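Local coordinates for putative alpha-N-acetylgalactosaminidase (Bacillus halodurans C-125, PDB 3CC1), which probably cleaves terminal alpha-linked N-acetylgalactosamine from glycoconjugates, using a TIM-barrel glycoside hydrolase domain, at residues D20-S25 / G318-D323; I54-P59 / I112-G117. All coordinates share one frame; numbering follows the deposited sequence.

Both contacts are buried and belong to the parallel beta/alpha barrel part of the chain, with centres about 17 Å apart. In each, a segment that follows or ends a barrel strand is held against another. Interaction 1 joins helix 19-22, just after strand 14-17, to the loop after the adjacent strand 315-317. Interaction 2 joins the loop after strand 49-52 to the end of the neighbouring strand 109-115. Interaction 1 is the more polar, with a carboxylate shared by a tyrosine and an arginine. Interaction 2 is mostly apolar, with one indole hydrogen bond to the backbone. The two meet where Ala-24 packs on Gln-55, and interaction 2 lies within the long span closed by interaction 1.

Interaction 1: D20-S25 / G318-D323; sequences DCYGAS and GGELRD
Gly-318, Glu-320 and Cys-21 carry most of this contact, and Tyr-22 supplies its hydrogen bond. Helix 19-22 lies here against the loop that follows strand 315-317. The carbonyl of Gly-318 faces the helix, and its O is 3.2 Å from CB of Asp-20. A side chain on Gly-318 would run into the Asp-20 carboxylate, which fits a glycine at this place. Cys-21 comes alongside the same loop. Its SG sits between its own backbone N and carbonyl carbon (chi1 40°). SG then lies 3.3 Å from Gly-318 O and 3.9 Å from Gly-319 O. Cys-21 CB lies 3.9 Å from the backbone N of Glu-320. The same CB also lies over one face of the Tyr-22 ring, near the rim.

The hydroxyl end of Tyr-22 meets the Glu-320 carboxylate. Tyr-22 OH gives a hydrogen bond of 2.7 Å to Glu-320 OE1, which lies at the ring edge and is met on its anti side. Ring and carboxylate planes are turned 55° apart. The Glu-320 chain bends at chi2 (48°), and this brings the acid group back over its own loop toward Arg-322. Arg-322 grips it side-on. NE bonds to Glu-320 OE2 at 2.8 Å, and NH2 bonds to Glu-320 OE1 at 2.9 Å. Both nitrogens approach from above the carboxylate plane. The backbone N of Arg-322 takes the anti lone pair of OE2.

Asn-34 of helix 28-41 adds a further bond to OE1, and Glu-29 pairs with Arg-322 NH1. The contact joins what follows the first and last strands of the barrel sheet, where the TIM barrel closes. OE1 has three donors and OE2 two, which hold the group in place and fix its rotation. Such a setting would probably favour the ionised form of Glu-320.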
loop_
_atom_site.group_PDB
_atom_site.type_symbol
_atom_site.label_atom_id
_atom_site.label_comp_id
_atom_site.label_asym_id
_atom_site.label_seq_id
_atom_site.Cartn_x
_atom_site.Cartn_y
_atom_site.Cartn_z
ATOM N N ASP A 20 -28.281 11.071 -6.958
ATOM C CA ASP A 20 -27.399 10.986 -8.148
ATOM C C ASP A 20 -28.006 11.688 -9.388
ATOM O O ASP A 20 -27.280 12.096 -10.288
ATOM C CB ASP A 20 -27.051 9.542 -8.513
ATOM C CG ASP A 20 -26.027 8.890 -7.593
ATOM O OD1 ASP A 20 -25.565 9.478 -6.580
ATOM O OD2 ASP A 20 -25.670 7.719 -7.914
ATOM N N CYS A 21 -29.333 11.816 -9.419
ATOM C CA CYS A 21 -30.045 12.475 -10.527
ATOM C C CYS A 21 -30.330 13.939 -10.234
ATOM O O CYS A 21 -30.128 14.770 -11.105
ATOM C CB CYS A 21 -31.325 11.728 -10.963
ATOM S SG CYS A 21 -32.347 11.030 -9.600
ATOM N N TYR A 22 -30.758 14.263 -9.010
ATOM C CA TYR A 22 -31.258 15.617 -8.708
ATOM C C TYR A 22 -30.538 16.320 -7.556
ATOM O O TYR A 22 -30.886 17.441 -7.161
ATOM C CB TYR A 22 -32.787 15.604 -8.440
ATOM C CG TYR A 22 -33.542 15.104 -9.634
ATOM C CD1 TYR A 22 -33.477 15.800 -10.830
ATOM C CD2 TYR A 22 -34.253 13.898 -9.599
ATOM C CE1 TYR A 22 -34.112 15.347 -11.957
ATOM C CE2 TYR A 22 -34.907 13.431 -10.723
ATOM C CZ TYR A 22 -34.844 14.166 -11.898
ATOM O OH TYR A 22 -35.455 13.712 -13.046
ATOM N N GLY A 23 -29.516 15.673 -7.032
ATOM C CA GLY A 23 -28.747 16.247 -5.957
ATOM C C GLY A 23 -29.603 16.565 -4.761
ATOM O O GLY A 23 -30.381 15.715 -4.283
ATOM N N ALA A 24 -29.449 17.805 -4.274
ATOM C CA ALA A 24 -30.172 18.297 -3.094
ATOM C C ALA A 24 -31.553 18.889 -3.465
ATOM O O ALA A 24 -32.289 19.343 -2.599
ATOM C CB ALA A 24 -29.308 19.359 -2.332
ATOM N N SER A 25 -31.920 18.839 -4.742
ATOM C CA SER A 25 -32.988 19.710 -5.266
ATOM C C SER A 25 -34.222 18.991 -5.837
ATOM O O SER A 25 -35.028 19.614 -6.555
ATOM C CB SER A 25 -32.398 20.612 -6.374
ATOM O OG SER A 25 -32.286 19.879 -7.588
ATOM N N GLY A 318 -29.900 5.305 -8.386
ATOM C CA GLY A 318 -29.706 6.745 -8.340
ATOM C C GLY A 318 -30.037 7.515 -9.599
ATOM O O GLY A 318 -29.975 8.759 -9.632
ATOM N N GLY A 319 -30.415 6.780 -10.631
ATOM C CA GLY A 319 -30.888 7.363 -11.876
ATOM C C GLY A 319 -32.352 7.780 -11.851
ATOM O O GLY A 319 -33.124 7.433 -10.948
ATOM N N GLU A 320 -32.692 8.583 -12.848
ATOM C CA GLU A 320 -34.059 8.940 -13.153
ATOM C C GLU A 320 -34.680 7.739 -13.859
ATOM O O GLU A 320 -34.498 7.555 -15.058
ATOM C CB GLU A 320 -34.121 10.197 -14.035
ATOM C CG GLU A 320 -35.518 10.519 -14.643
ATOM C CD GLU A 320 -36.675 10.471 -13.627
ATOM O OE1 GLU A 320 -36.776 11.372 -12.760
ATOM O OE2 GLU A 320 -37.497 9.534 -13.739
ATOM N N LEU A 321 -35.431 6.972 -13.080
ATOM C CA LEU A 321 -36.002 5.700 -13.530
ATOM C C LEU A 321 -36.802 5.810 -14.823
ATOM O O LEU A 321 -36.799 4.872 -15.656
ATOM C CB LEU A 321 -36.878 5.077 -12.432
ATOM C CG LEU A 321 -36.154 4.410 -11.253
ATOM C CD1 LEU A 321 -37.143 4.153 -10.126
ATOM C CD2 LEU A 321 -35.448 3.119 -11.676
ATOM N N ARG A 322 -37.498 6.934 -14.992
ATOM C CA ARG A 322 -38.424 7.095 -16.096
ATOM C C ARG A 322 -37.685 7.120 -17.414
ATOM O O ARG A 322 -38.273 6.855 -18.460
ATOM C CB ARG A 322 -39.299 8.349 -15.967
ATOM C CG ARG A 322 -40.465 8.178 -15.017
ATOM C CD ARG A 322 -41.080 9.497 -14.646
ATOM N NE ARG A 322 -40.137 10.378 -13.955
ATOM C CZ ARG A 322 -40.365 11.663 -13.719
ATOM N NH1 ARG A 322 -41.520 12.197 -14.032
ATOM N NH2 ARG A 322 -39.471 12.414 -13.101
ATOM N N ASP A 323 -36.386 7.387 -17.358
ATOM C CA ASP A 323 -35.583 7.450 -18.578
ATOM C C ASP A 323 -34.818 6.160 -18.857
ATOM O O ASP A 323 -33.948 6.125 -19.719
ATOM C CB ASP A 323 -34.599 8.609 -18.501
ATOM C CG ASP A 323 -35.289 9.945 -18.544
ATOM O OD1 ASP A 323 -36.405 9.987 -19.078
ATOM O OD2 ASP A 323 -34.721 10.934 -18.049
#

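Interaction 2: I54-P59 / I112-G117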
loop_
_atom_site.group_PDB
_atom_site.type_symbol
_atom_site.label_atom_id
_atom_site.label_comp_id
_atom_site.label_asym_id
_atom_site.label_seq_id
_atom_site.Cartn_x
_atom_site.Cartn_y
_atom_site.Cartn_z
ATOM N N ILE A 54 -30.687 14.666 1.215
ATOM C CA ILE A 54 -30.539 15.797 2.083
ATOM C C ILE A 54 -30.944 17.128 1.423
ATOM O O ILE A 54 -31.002 17.256 0.195
ATOM C CB ILE A 54 -29.099 15.933 2.630
ATOM C CG1 ILE A 54 -28.075 16.125 1.498
ATOM C CG2 ILE A 54 -28.735 14.777 3.534
ATOM C CD1 ILE A 54 -26.733 16.742 1.944
ATOM N N GLN A 55 -31.237 18.075 2.286
ATOM C CA GLN A 55 -31.468 19.479 1.923
ATOM C C GLN A 55 -32.835 19.682 1.282
ATOM O O GLN A 55 -33.063 20.624 0.536
ATOM C CB GLN A 55 -30.290 20.039 1.091
ATOM C CG GLN A 55 -29.034 20.162 1.970
ATOM C CD GLN A 55 -27.781 20.618 1.236
ATOM O OE1 GLN A 55 -27.145 21.573 1.664
ATOM N NE2 GLN A 55 -27.377 19.890 0.202
ATOM N N TRP A 56 -33.735 18.770 1.616
ATOM C CA TRP A 56 -35.128 18.885 1.262
ATOM C C TRP A 56 -35.818 20.077 1.937
ATOM O O TRP A 56 -36.936 20.408 1.555
ATOM C CB TRP A 56 -35.881 17.564 1.575
ATOM C CG TRP A 56 -35.591 16.973 2.935
ATOM C CD1 TRP A 56 -34.706 15.989 3.199
ATOM C CD2 TRP A 56 -36.191 17.323 4.196
ATOM N NE1 TRP A 56 -34.673 15.721 4.548
ATOM C CE2 TRP A 56 -35.592 16.512 5.181
ATOM C CE3 TRP A 56 -37.164 18.243 4.592
ATOM C CZ2 TRP A 56 -35.933 16.591 6.510
ATOM C CZ3 TRP A 56 -37.506 18.315 5.904
ATOM C CH2 TRP A 56 -36.892 17.499 6.861
ATOM N N TYR A 57 -35.080 20.762 2.842
ATOM C CA TYR A 57 -35.567 21.859 3.694
ATOM C C TYR A 57 -34.952 23.205 3.291
ATOM O O TYR A 57 -35.155 24.209 3.956
ATOM C CB TYR A 57 -35.250 21.548 5.183
ATOM C CG TYR A 57 -33.851 21.001 5.339
ATOM C CD1 TYR A 57 -32.744 21.863 5.260
ATOM C CD2 TYR A 57 -33.621 19.635 5.475
ATOM C CE1 TYR A 57 -31.452 21.362 5.344
ATOM C CE2 TYR A 57 -32.342 19.138 5.570
ATOM C CZ TYR A 57 -31.262 20.011 5.484
ATOM O OH TYR A 57 -29.969 19.541 5.591
ATOM N N GLU A 58 -34.204 23.206 2.183
ATOM C CA GLU A 58 -33.372 24.340 1.793
ATOM C C GLU A 58 -33.787 24.929 0.447
ATOM O O GLU A 58 -33.278 24.498 -0.579
ATOM C CB GLU A 58 -31.894 23.912 1.712
ATOM C CG GLU A 58 -30.895 25.069 1.571
ATOM C CD GLU A 58 -29.515 24.751 2.224
ATOM O OE1 GLU A 58 -29.458 23.830 3.081
ATOM O OE2 GLU A 58 -28.502 25.432 1.903
ATOM N N PRO A 59 -34.754 25.865 0.439
ATOM C CA PRO A 59 -35.110 26.459 -0.836
ATOM C C PRO A 59 -34.011 27.444 -1.177
ATOM O O PRO A 59 -33.273 27.920 -0.293
ATOM C CB PRO A 59 -36.416 27.209 -0.535
ATOM C CG PRO A 59 -36.262 27.617 0.898
ATOM C CD PRO A 59 -35.544 26.430 1.549
ATOM N N ILE A 112 -36.273 9.457 3.996
ATOM C CA ILE A 112 -35.544 10.729 3.941
ATOM C C ILE A 112 -34.160 10.572 4.496
ATOM O O ILE A 112 -33.885 9.653 5.274
ATOM C CB ILE A 112 -36.292 11.908 4.708
ATOM C CG1 ILE A 112 -36.362 11.617 6.205
ATOM C CG2 ILE A 112 -37.718 12.133 4.111
ATOM C CD1 ILE A 112 -37.133 12.671 7.045
ATOM N N HIS A 113 -33.269 11.480 4.073
ATOM C CA HIS A 113 -31.972 11.680 4.749
ATOM C C HIS A 113 -32.033 12.926 5.556
ATOM O O HIS A 113 -32.564 13.931 5.124
ATOM C CB HIS A 113 -30.794 11.831 3.768
ATOM C CG HIS A 113 -30.356 10.563 3.106
ATOM N ND1 HIS A 113 -29.030 10.319 2.779
ATOM C CD2 HIS A 113 -31.068 9.506 2.638
ATOM C CE1 HIS A 113 -28.950 9.125 2.204
ATOM N NE2 HIS A 113 -30.171 8.617 2.096
ATOM N N ILE A 114 -31.492 12.851 6.761
ATOM C CA ILE A 114 -31.327 14.002 7.596
ATOM C C ILE A 114 -29.835 14.161 7.927
ATOM O O ILE A 114 -29.071 13.204 7.847
ATOM C CB ILE A 114 -32.199 13.881 8.866
ATOM C CG1 ILE A 114 -31.647 12.811 9.806
ATOM C CG2 ILE A 114 -33.671 13.590 8.472
ATOM C CD1 ILE A 114 -32.398 12.679 11.124
HETATM N N MSE A 115 -29.446 15.387 8.309
HETATM C CA MSE A 115 -28.144 15.694 8.856
HETATM C C MSE A 115 -28.194 15.597 10.377
HETATM O O MSE A 115 -29.186 15.970 11.034
HETATM C CB MSE A 115 -27.742 17.122 8.485
HETATM C CG MSE A 115 -27.666 17.355 6.994
HETATM SE SE MSE A 115 -26.110 16.526 6.174
HETATM C CE MSE A 115 -24.701 17.358 7.250
ATOM N N ARG A 116 -27.155 15.012 10.925
ATOM C CA ARG A 116 -26.967 14.980 12.353
ATOM C C ARG A 116 -27.055 16.380 12.928
ATOM O O ARG A 116 -26.487 17.322 12.369
ATOM C CB ARG A 116 -25.575 14.446 12.653
ATOM C CG ARG A 116 -25.195 14.429 14.120
ATOM C CD ARG A 116 -23.705 14.104 14.308
ATOM N NE ARG A 116 -22.822 15.112 13.737
ATOM C CZ ARG A 116 -22.273 16.115 14.428
ATOM N NH1 ARG A 116 -22.534 16.271 15.704
ATOM N NH2 ARG A 116 -21.488 16.982 13.835
ATOM N N GLY A 117 -27.703 16.473 14.087
ATOM C CA GLY A 117 -27.695 17.693 14.905
ATOM C C GLY A 117 -28.971 18.510 14.884
ATOM O O GLY A 117 -30.091 18.007 14.689
#
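The loop after barrel strand 49-52 folds here over the C-terminal end of the adjacent parallel strand 109-115. Trp-56 makes the polar link. Its NE1 donates to the backbone O of His-113 at 2.8 Å, with an N-H...O angle of 155°. The acceptor lies close to the indole plane, while the donor is tilted from the carbonyl plane. Chi1 of 46° sets the ring between the backbone N and carbonyl carbon of Trp-56 and turns its NE1 edge to the strand. The CZ2 corner then packs 4.1 Å from CD1 of Ile-112 and also touches CG2 of Ile-114. Tyr-57 CD2 lies over the centre of the indole, 3.6 Å above its plane. With an alanine for Trp-56, the His-113 carbonyl would probably lose this donor, and a gap is likely to open beside Ile-112 and Tyr-57.

Ile-54 CG2 rests 3.6 Å from CB of His-113 and also meets SE of selenomethionine Met-115. Tyr-57 OH lies 3.5 Å from CG of Met-115, but bonds to Asp-151. His-113 ND1 bonds to Asp-184. Loops packed on strand ends like this are typical of the C-terminal face of a TIM barrel, which carries the active site in such enzymes.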